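Local coordinates for protein DNA gyrase, B subunit, truncated (Myxococcus xanthus, PDB 3CWV) that probably catalyses the ATP-dependent breakage, passage and rejoining of double-stranded DNA, as a member of the type II topoisomerase GyrB family, at residues V228-T233 with V239-Q244; G266-G271 with A302-S307; D115-G120 with E143-S148; D94-D99 with R151-H156. All blocks are in the same frame, centred on the assembly; numbering follows the deposited sequence.

Interaction 1 of 4, residues V228-T233 with V239-Q244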
# COMPACT_ATOMS: atom_id res chain seq x y z
N VAL A 228 2.34 7.90 -19.75
CA VAL A 228 2.81 9.20 -19.28
C VAL A 228 3.03 9.09 -17.77
O VAL A 228 2.15 8.62 -17.06
CB VAL A 228 1.79 10.31 -19.55
CG1 VAL A 228 2.31 11.65 -19.01
CG2 VAL A 228 1.49 10.41 -21.04
N VAL A 229 4.19 9.52 -17.28
CA VAL A 229 4.53 9.32 -15.87
C VAL A 229 5.07 10.58 -15.22
O VAL A 229 5.73 11.40 -15.87
CB VAL A 229 5.58 8.18 -15.68
CG1 VAL A 229 5.12 6.92 -16.37
CG2 VAL A 229 6.94 8.58 -16.21
N PHE A 230 4.79 10.74 -13.93
CA PHE A 230 5.37 11.80 -13.11
C PHE A 230 5.74 11.23 -11.75
O PHE A 230 5.11 10.28 -11.28
CB PHE A 230 4.38 12.96 -12.92
CG PHE A 230 3.94 13.58 -14.21
CD1 PHE A 230 4.81 14.41 -14.93
CD2 PHE A 230 2.67 13.36 -14.70
CE1 PHE A 230 4.40 14.99 -16.11
CE2 PHE A 230 2.26 13.94 -15.89
CZ PHE A 230 3.14 14.75 -16.60
N ASP A 231 6.81 11.75 -11.16
CA ASP A 231 7.20 11.35 -9.83
C ASP A 231 7.91 12.56 -9.25
O ASP A 231 8.97 12.93 -9.74
CB ASP A 231 8.19 10.17 -9.89
CG ASP A 231 8.67 9.71 -8.51
OD1 ASP A 231 8.19 10.21 -7.45
OD2 ASP A 231 9.55 8.83 -8.49
N PHE A 232 7.31 13.18 -8.24
CA PHE A 232 7.95 14.35 -7.61
C PHE A 232 7.55 14.48 -6.15
O PHE A 232 6.65 13.78 -5.69
CB PHE A 232 7.60 15.64 -8.38
CG PHE A 232 6.14 16.02 -8.31
CD1 PHE A 232 5.71 17.01 -7.44
CD2 PHE A 232 5.21 15.40 -9.12
CE1 PHE A 232 4.38 17.36 -7.37
CE2 PHE A 232 3.88 15.76 -9.07
CZ PHE A 232 3.46 16.73 -8.19
N THR A 233 8.22 15.37 -5.43
CA THR A 233 7.97 15.56 -4.00
C THR A 233 7.61 17.03 -3.74
O THR A 233 8.22 17.95 -4.32
CB THR A 233 9.17 15.10 -3.17
OG1 THR A 233 9.36 13.69 -3.37
CG2 THR A 233 8.95 15.34 -1.67
N VAL A 239 4.47 12.34 -4.93
CA VAL A 239 3.32 12.16 -5.80
C VAL A 239 3.82 11.37 -7.00
O VAL A 239 4.81 11.76 -7.62
CB VAL A 239 2.75 13.50 -6.25
CG1 VAL A 239 1.61 13.31 -7.25
CG2 VAL A 239 2.28 14.30 -5.02
N GLN A 240 3.19 10.23 -7.27
CA GLN A 240 3.55 9.37 -8.40
C GLN A 240 2.29 9.18 -9.22
O GLN A 240 1.21 8.94 -8.68
CB GLN A 240 4.05 8.01 -7.93
CG GLN A 240 5.27 8.05 -7.03
CD GLN A 240 5.51 6.72 -6.34
OE1 GLN A 240 4.95 6.45 -5.26
NE2 GLN A 240 6.35 5.89 -6.95
N CYS A 241 2.42 9.31 -10.53
CA CYS A 241 1.27 9.30 -11.38
C CYS A 241 1.60 8.57 -12.70
O CYS A 241 2.73 8.66 -13.20
CB CYS A 241 0.86 10.75 -11.64
SG CYS A 241 -0.46 10.93 -12.77
N ALA A 242 0.63 7.84 -13.24
CA ALA A 242 0.78 7.22 -14.58
C ALA A 242 -0.53 7.35 -15.35
O ALA A 242 -1.59 7.13 -14.78
CB ALA A 242 1.17 5.75 -14.46
N LEU A 243 -0.44 7.68 -16.64
CA LEU A 243 -1.64 7.76 -17.48
C LEU A 243 -1.42 6.97 -18.78
O LEU A 243 -0.37 7.08 -19.42
CB LEU A 243 -2.00 9.22 -17.81
CG LEU A 243 -2.27 10.17 -16.63
CD1 LEU A 243 -1.01 10.95 -16.28
CD2 LEU A 243 -3.37 11.15 -17.01
N GLN A 244 -2.42 6.21 -19.18
CA GLN A 244 -2.30 5.35 -20.35
C GLN A 244 -3.64 5.31 -21.07
O GLN A 244 -4.63 4.84 -20.50
CB GLN A 244 -1.88 3.93 -19.93
CG GLN A 244 -1.84 2.93 -21.10
CD GLN A 244 -0.74 3.28 -22.09
OE1 GLN A 244 0.43 3.27 -21.74
NE2 GLN A 244 -1.13 3.64 -23.31

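Interaction 2 of 4, residues G266-G271 with A302-S307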
# COMPACT_ATOMS: atom_id res chain seq x y z
N GLY A 266 -9.99 12.96 -4.50
CA GLY A 266 -9.61 14.10 -3.68
C GLY A 266 -8.49 14.92 -4.28
O GLY A 266 -8.27 14.92 -5.49
N ALA A 267 -7.75 15.61 -3.41
CA ALA A 267 -6.85 16.67 -3.83
C ALA A 267 -5.69 16.20 -4.72
O ALA A 267 -5.28 16.92 -5.62
CB ALA A 267 -6.29 17.40 -2.60
N HIS A 268 -5.18 14.99 -4.47
CA HIS A 268 -4.10 14.42 -5.27
C HIS A 268 -4.58 14.21 -6.72
O HIS A 268 -3.91 14.63 -7.68
CB HIS A 268 -3.54 13.11 -4.65
CG HIS A 268 -4.59 12.10 -4.28
ND1 HIS A 268 -4.33 10.75 -4.20
CD2 HIS A 268 -5.90 12.25 -3.95
CE1 HIS A 268 -5.43 10.11 -3.83
NE2 HIS A 268 -6.39 11.00 -3.67
N VAL A 269 -5.77 13.64 -6.86
CA VAL A 269 -6.34 13.38 -8.17
C VAL A 269 -6.74 14.68 -8.87
O VAL A 269 -6.41 14.89 -10.05
CB VAL A 269 -7.53 12.43 -8.03
CG1 VAL A 269 -8.39 12.36 -9.30
CG2 VAL A 269 -7.05 11.03 -7.59
N LYS A 270 -7.45 15.57 -8.16
CA LYS A 270 -7.86 16.83 -8.76
C LYS A 270 -6.70 17.68 -9.24
O LYS A 270 -6.80 18.34 -10.27
CB LYS A 270 -8.75 17.64 -7.80
CG LYS A 270 -10.24 17.30 -7.95
CD LYS A 270 -10.97 18.26 -8.88
CE LYS A 270 -11.07 19.66 -8.26
NZ LYS A 270 -12.23 20.47 -8.76
N GLY A 271 -5.58 17.67 -8.53
CA GLY A 271 -4.38 18.34 -9.04
C GLY A 271 -4.02 17.85 -10.44
O GLY A 271 -3.65 18.65 -11.33
N ALA A 302 -5.67 5.58 -15.46
CA ALA A 302 -4.83 6.53 -14.72
C ALA A 302 -4.68 6.09 -13.26
O ALA A 302 -5.63 5.58 -12.64
CB ALA A 302 -5.42 7.95 -14.81
N ILE A 303 -3.47 6.26 -12.73
CA ILE A 303 -3.19 5.91 -11.35
C ILE A 303 -2.48 7.10 -10.71
O ILE A 303 -1.52 7.64 -11.28
CB ILE A 303 -2.28 4.66 -11.24
CG1 ILE A 303 -2.87 3.48 -12.03
CG2 ILE A 303 -2.06 4.28 -9.76
CD1 ILE A 303 -1.90 2.34 -12.25
N VAL A 304 -2.96 7.52 -9.53
CA VAL A 304 -2.39 8.65 -8.80
C VAL A 304 -2.16 8.25 -7.33
O VAL A 304 -3.11 7.95 -6.63
CB VAL A 304 -3.34 9.88 -8.84
CG1 VAL A 304 -2.74 11.03 -8.02
CG2 VAL A 304 -3.66 10.33 -10.31
N ALA A 305 -0.91 8.24 -6.87
CA ALA A 305 -0.58 7.78 -5.52
C ALA A 305 0.22 8.86 -4.81
O ALA A 305 1.24 9.32 -5.32
CB ALA A 305 0.27 6.48 -5.58
N VAL A 306 -0.26 9.28 -3.64
CA VAL A 306 0.51 10.23 -2.82
C VAL A 306 0.99 9.48 -1.59
O VAL A 306 0.34 8.55 -1.14
CB VAL A 306 -0.29 11.52 -2.50
CG1 VAL A 306 -1.54 11.20 -1.67
CG2 VAL A 306 0.60 12.58 -1.80
N SER A 307 2.16 9.83 -1.07
CA SER A 307 2.61 9.15 0.11
C SER A 307 3.37 10.16 0.96
O SER A 307 3.83 11.17 0.43
CB SER A 307 3.49 7.95 -0.28
OG SER A 307 4.76 8.38 -0.79

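Interaction 3 of 4, residues D115-G120 with E143-S148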
# COMPACT_ATOMS: atom_id res chain seq x y z
N ASP A 115 9.50 -13.69 14.96
CA ASP A 115 10.95 -13.94 14.96
C ASP A 115 11.66 -12.69 14.49
O ASP A 115 11.23 -12.04 13.55
CB ASP A 115 11.30 -15.09 14.04
CG ASP A 115 10.81 -16.43 14.56
OD1 ASP A 115 11.54 -17.04 15.37
OD2 ASP A 115 9.73 -16.92 14.11
N ILE A 116 12.76 -12.33 15.16
CA ILE A 116 13.50 -11.15 14.79
C ILE A 116 14.96 -11.61 14.64
O ILE A 116 15.48 -12.26 15.55
CB ILE A 116 13.43 -10.00 15.86
CG1 ILE A 116 11.99 -9.68 16.30
CG2 ILE A 116 14.12 -8.73 15.35
CD1 ILE A 116 11.61 -10.31 17.64
N TRP A 117 15.57 -11.32 13.50
CA TRP A 117 16.96 -11.69 13.25
C TRP A 117 17.73 -10.37 13.25
O TRP A 117 17.30 -9.41 12.63
CB TRP A 117 17.13 -12.35 11.87
CG TRP A 117 16.59 -13.77 11.71
CD1 TRP A 117 17.29 -14.93 11.80
CD2 TRP A 117 15.24 -14.13 11.39
NE1 TRP A 117 16.45 -16.00 11.57
CE2 TRP A 117 15.19 -15.54 11.31
CE3 TRP A 117 14.07 -13.40 11.18
CZ2 TRP A 117 14.01 -16.23 11.02
CZ3 TRP A 117 12.89 -14.09 10.89
CH2 TRP A 117 12.87 -15.49 10.80
N ALA A 118 18.87 -10.34 13.94
CA ALA A 118 19.75 -9.16 13.97
C ALA A 118 21.10 -9.58 14.57
O ALA A 118 21.13 -10.41 15.47
CB ALA A 118 19.15 -8.05 14.81
N ASP A 119 22.20 -9.03 14.05
CA ASP A 119 23.53 -9.27 14.65
C ASP A 119 23.94 -10.73 14.73
O ASP A 119 24.51 -11.17 15.72
CB ASP A 119 23.59 -8.69 16.07
CG ASP A 119 23.25 -7.22 16.10
OD1 ASP A 119 23.86 -6.46 15.31
OD2 ASP A 119 22.36 -6.82 16.91
N GLY A 120 23.63 -11.49 13.69
CA GLY A 120 23.92 -12.91 13.70
C GLY A 120 23.13 -13.74 14.69
O GLY A 120 23.41 -14.92 14.88
N GLU A 143 18.10 -19.88 13.03
CA GLU A 143 17.50 -20.59 11.91
C GLU A 143 17.55 -19.71 10.67
O GLU A 143 17.69 -18.48 10.79
CB GLU A 143 16.10 -21.05 12.30
CG GLU A 143 16.16 -21.94 13.54
CD GLU A 143 14.80 -22.36 14.07
OE1 GLU A 143 13.79 -21.83 13.57
OE2 GLU A 143 14.76 -23.21 14.99
N PRO A 144 17.47 -20.30 9.45
CA PRO A 144 17.71 -19.47 8.28
C PRO A 144 16.64 -18.40 8.06
O PRO A 144 15.45 -18.65 8.25
CB PRO A 144 17.69 -20.48 7.11
CG PRO A 144 17.75 -21.84 7.73
CD PRO A 144 17.17 -21.70 9.10
N MET A 145 17.09 -17.21 7.66
CA MET A 145 16.20 -16.10 7.31
C MET A 145 15.53 -16.46 6.00
O MET A 145 16.21 -16.95 5.10
CB MET A 145 17.02 -14.82 7.11
CG MET A 145 17.79 -14.36 8.32
SD MET A 145 18.74 -12.86 8.07
CE MET A 145 17.45 -11.63 7.90
N PRO A 146 14.20 -16.23 5.87
CA PRO A 146 13.49 -16.44 4.61
C PRO A 146 14.14 -15.73 3.41
O PRO A 146 14.17 -16.28 2.31
CB PRO A 146 12.10 -15.84 4.89
CG PRO A 146 11.92 -16.06 6.34
CD PRO A 146 13.27 -15.83 6.95
N VAL A 147 14.62 -14.51 3.63
CA VAL A 147 15.41 -13.76 2.65
C VAL A 147 16.59 -13.23 3.45
O VAL A 147 16.40 -12.56 4.46
CB VAL A 147 14.65 -12.57 2.02
CG1 VAL A 147 15.55 -11.80 1.03
CG2 VAL A 147 13.38 -13.03 1.36
N SER A 148 17.80 -13.55 3.02
CA SER A 148 18.98 -13.19 3.79
C SER A 148 19.21 -11.69 3.76
O SER A 148 19.09 -11.05 2.72
CB SER A 148 20.21 -13.94 3.26
OG SER A 148 21.16 -14.07 4.30

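Interaction 4 of 4, residues D94-D99 with R151-H156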
# COMPACT_ATOMS: atom_id res chain seq x y z
N ASP A 94 8.89 6.02 16.54
CA ASP A 94 9.38 5.39 15.31
C ASP A 94 9.65 3.92 15.56
O ASP A 94 9.90 3.52 16.70
CB ASP A 94 10.70 6.02 14.83
CG ASP A 94 10.59 7.53 14.59
OD1 ASP A 94 10.47 7.90 13.41
OD2 ASP A 94 10.62 8.31 15.59
N GLY A 95 9.63 3.11 14.51
CA GLY A 95 9.89 1.69 14.69
C GLY A 95 9.06 0.86 13.76
O GLY A 95 8.04 1.33 13.21
N TRP A 96 9.52 -0.37 13.55
CA TRP A 96 8.76 -1.36 12.78
C TRP A 96 7.36 -1.54 13.38
O TRP A 96 7.20 -1.98 14.51
CB TRP A 96 9.52 -2.70 12.74
CG TRP A 96 9.05 -3.57 11.61
CD1 TRP A 96 9.54 -3.60 10.33
CD2 TRP A 96 7.99 -4.53 11.66
NE1 TRP A 96 8.84 -4.54 9.57
CE2 TRP A 96 7.88 -5.11 10.36
CE3 TRP A 96 7.14 -4.97 12.68
CZ2 TRP A 96 6.94 -6.10 10.05
CZ3 TRP A 96 6.20 -5.96 12.37
CH2 TRP A 96 6.11 -6.51 11.06
N GLY A 97 6.33 -1.19 12.63
CA GLY A 97 4.92 -1.34 13.12
C GLY A 97 4.50 -0.26 14.10
O GLY A 97 3.39 -0.29 14.62
N TRP A 98 5.35 0.75 14.33
CA TRP A 98 4.97 1.86 15.20
C TRP A 98 3.91 2.72 14.51
O TRP A 98 4.03 3.04 13.33
CB TRP A 98 6.18 2.74 15.54
CG TRP A 98 5.98 3.61 16.74
CD1 TRP A 98 5.41 4.84 16.77
CD2 TRP A 98 6.37 3.31 18.09
NE1 TRP A 98 5.40 5.33 18.06
CE2 TRP A 98 5.97 4.40 18.89
CE3 TRP A 98 7.02 2.23 18.69
CZ2 TRP A 98 6.22 4.46 20.27
CZ3 TRP A 98 7.24 2.27 20.09
CH2 TRP A 98 6.85 3.39 20.85
N ASP A 99 2.89 3.10 15.25
CA ASP A 99 1.70 3.75 14.68
C ASP A 99 1.06 2.96 13.52
O ASP A 99 0.68 3.54 12.49
CB ASP A 99 2.01 5.18 14.23
CG ASP A 99 0.74 6.06 14.11
OD1 ASP A 99 -0.25 5.79 14.81
OD2 ASP A 99 0.75 7.01 13.30
N ARG A 151 19.10 -7.63 8.82
CA ARG A 151 18.10 -7.89 9.83
C ARG A 151 16.80 -8.29 9.14
O ARG A 151 16.62 -8.10 7.94
CB ARG A 151 17.81 -6.64 10.68
CG ARG A 151 19.02 -6.02 11.34
CD ARG A 151 18.61 -5.17 12.51
NE ARG A 151 19.71 -4.30 12.88
CZ ARG A 151 19.65 -3.40 13.85
NH1 ARG A 151 18.52 -3.26 14.54
NH2 ARG A 151 20.71 -2.63 14.10
N GLY A 152 15.89 -8.85 9.93
CA GLY A 152 14.56 -9.18 9.39
C GLY A 152 13.61 -9.52 10.51
O GLY A 152 14.02 -9.75 11.64
N VAL A 153 12.32 -9.55 10.17
CA VAL A 153 11.30 -9.85 11.14
C VAL A 153 10.20 -10.67 10.43
O VAL A 153 9.83 -10.36 9.30
CB VAL A 153 10.73 -8.57 11.81
CG1 VAL A 153 10.41 -7.51 10.76
CG2 VAL A 153 9.52 -8.90 12.70
N ARG A 154 9.78 -11.74 11.08
CA ARG A 154 8.64 -12.54 10.61
C ARG A 154 7.52 -12.53 11.65
O ARG A 154 7.77 -12.73 12.83
CB ARG A 154 9.09 -13.99 10.35
CG ARG A 154 7.99 -14.94 9.83
CD ARG A 154 8.58 -16.38 9.85
NE ARG A 154 7.77 -17.32 9.07
CZ ARG A 154 6.99 -18.27 9.58
NH1 ARG A 154 6.32 -19.09 8.76
NH2 ARG A 154 6.87 -18.43 10.90
N VAL A 155 6.29 -12.31 11.21
CA VAL A 155 5.14 -12.35 12.10
C VAL A 155 4.25 -13.45 11.53
O VAL A 155 3.85 -13.37 10.39
CB VAL A 155 4.36 -11.03 12.09
CG1 VAL A 155 3.07 -11.16 12.93
CG2 VAL A 155 5.20 -9.90 12.66
N HIS A 156 4.01 -14.50 12.31
CA HIS A 156 3.18 -15.62 11.84
C HIS A 156 2.01 -15.67 12.80
O HIS A 156 2.23 -15.65 14.00
CB HIS A 156 3.96 -16.93 11.95
CG HIS A 156 3.11 -18.15 11.73
ND1 HIS A 156 2.47 -18.82 12.76
CD2 HIS A 156 2.76 -18.80 10.60
CE1 HIS A 156 1.80 -19.85 12.26
NE2 HIS A 156 1.98 -19.86 10.95

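Interaction 1 of 4, residues V228-T233 with V239-Q244
Val228 to Phe232 pair with Leu243 to Val239 as the two arms of an antiparallel beta hairpin, the short strand axes 4.7 Å apart and their directions differing by 175°. Within the sheet of the S5-like transducer domain, 228-234 is an edge strand. The hydrogen-bonded pairs Val228–Leu243, Phe230–Cys241 and Phe232–Val239 contribute two backbone bonds each. The straightest runs from Val239 N to Phe232 O, 2.7 Å long with 175° at the hydrogen. Side chains of these three pairs share one face of the sheet, where Leu336 of helix 328-345 touches both phenylalanines and Phe340 meets Phe230 edge-to-face. Cys241 SG lies at the edge of the Phe230 ring, near its plane. Val229, Ala242, Asp231 and Gln240 turn to the other face, where Val229 and Ala242 meet helix 208-217. There Asp231 and Gln240 lie side by side, with Asp231 OD1 3.7 Å from Gln240 CG, while Asp231 OD2 makes a salt bridge with Arg238. Phe232 has CG between its backbone N and carbonyl carbon (chi1 66°), a rotation that brings the ring beside Val239. One ring face thereby receives a CH-pi contact, Val239 CB standing 4.1 Å from the centroid of the Phe232 ring.

Interaction 2 of 4, residues G266-G271 with A302-S307
At the helix-sheet interface of the S5-like transducer domain, the first turn of helix 267-284 sets His268 and Val269 against Val304 and Val306 of strand 300-307. The short axes pass 8.3 Å apart at 130°, a gap bridged by side chains. Val304 and Val306 both direct their side chains toward the helix. Val304 CG1 reaches the helix backbone, 3.8 Å from His268 O, and lies 4.0 Å from His268 CB. Val304 CB meets Val269 CG2 at 4.1 Å. A chi1 of 50° tucks CG over the main chain between N and C and lays the His268 imidazole against Val306, whose side chain it crosses at about a right angle; His268 ND1 is 3.8 Å from Val306 CG1, an oblique approach to the ring. One face of the imidazole is covered by Val269 CG2 from its own helix turn, 3.9 Å above the ring centre. His268 NE2 has a weak hydrogen bond to His265 O. All four touching residues are buried, and Ser255 of strand 252-257 also adjoins His268 and Val269. Strands 252-257 and 300-307 are parallel neighbours with this helix between them in the chain, giving the left-handed beta-alpha-beta crossover characteristic of the S5 domain 2-like fold.

Interaction 3 of 4, residues D115-G120 with E143-S148
The Trp117 indole is held in two ways at once by an irregular loop: its N-H binds the main chain of Glu143 while Met145 lies over one ring face. The tryptophan belongs to strand 109-118 of the large mixed sheet of the GHKL-type ATPase domain, and the loop leads into strand 151-159. Trp117 NE1 donates to Glu143 O over 2.9 Å, with 150° at the hydrogen and the acceptor tilted modestly out of the indole plane, so the bond limits rotation of the ring. The methionine makes a CH-pi contact through its methylene: Met145 CG stands 3.7 Å from the centroid of the five-membered ring of Trp117, 15° off the normal. The two side chains slide past each other in opposite directions. A bend at chi3 (69°) brings Met145 CE back to 4.0 Å from Trp117 CB, and the sulfur adds an oblique Met-aromatic contact, Met145 SD lying 4.8 Å from that five-membered-ring centroid. Nearby, the carboxylates of Asp115 and Glu143 share Arg124, each through a salt bridge; the guanidinium probably offsets the repulsion between Asp115 OD1 and Glu143 OE1, which are 5.6 Å apart. Phe67 of strand 64-70 adjoins both Met145 and Pro146. At the far end of the indole, Trp117 CH2 meets Pro146 CD at 3.9 Å, an oblique apolar contact.

Interaction 4 of 4, residues D94-D99 with R151-H156
Trp96 buries the most surface in this contact, reaching from a loop of the GHKL-type ATPase domain to Val153 and Val155 on strand 151-159 of the large sheet. The loop, which precedes helix 102-107, probably corresponds to the ATP-lid region of related gyrases. Here it makes a type II beta turn from Gly95 to Trp98, closed by Trp98 N bonding to Gly95 O at 3.0 Å; Gly97 takes the positive phi (78°) of the third turn position. Trp96, in the second, sends its CG anti to the backbone N (chi1 -160°), which lays the indole against Val153 and Val155. Val153 comes from the opposite direction and sets a methyl over one indole face: Val153 CG1 lies 3.7 Å from the centroid of the five-membered ring of Trp96, 20° off the normal, as a CH-pi contact. The methyl is offset toward the rim on the NE1 side, with Val153 CG1 3.5 Å from Trp96 CE2. Two residues farther along the strand, where side chains return to the same face, Val155 reaches the six-membered ring. Leu78 of helix 75-82 and Val41 of helix 28-47 also touch the indole, so the tryptophan is wedged between helices and sheet. Val155 approaches obliquely, its CG2 being 3.9 Å from Trp96 CH2.

From the N terminus, the chain first opens interaction 4 at 94-99. Interaction 3, joining 115-120 to 143-148, closes within that loop before strand 151-159 completes interaction 4. The nested pair is in direct touch: strands 109-118 and 151-159 are sheet neighbours, and Trp117 N lies 2.9 Å from Gly152 O, a probable hydrogen bond. Interactions 1 and 2 follow in series, the hairpin closing before 266-271 begins. They too share a sheet, since strand 237-245 borders strand 300-307. None of the loops cross. Interactions 3 and 4 tie loops 143-148 and 94-99 to the ATPase-domain sheet; interaction 1 pairs two transducer strands and interaction 2 sets a helix on their sheet.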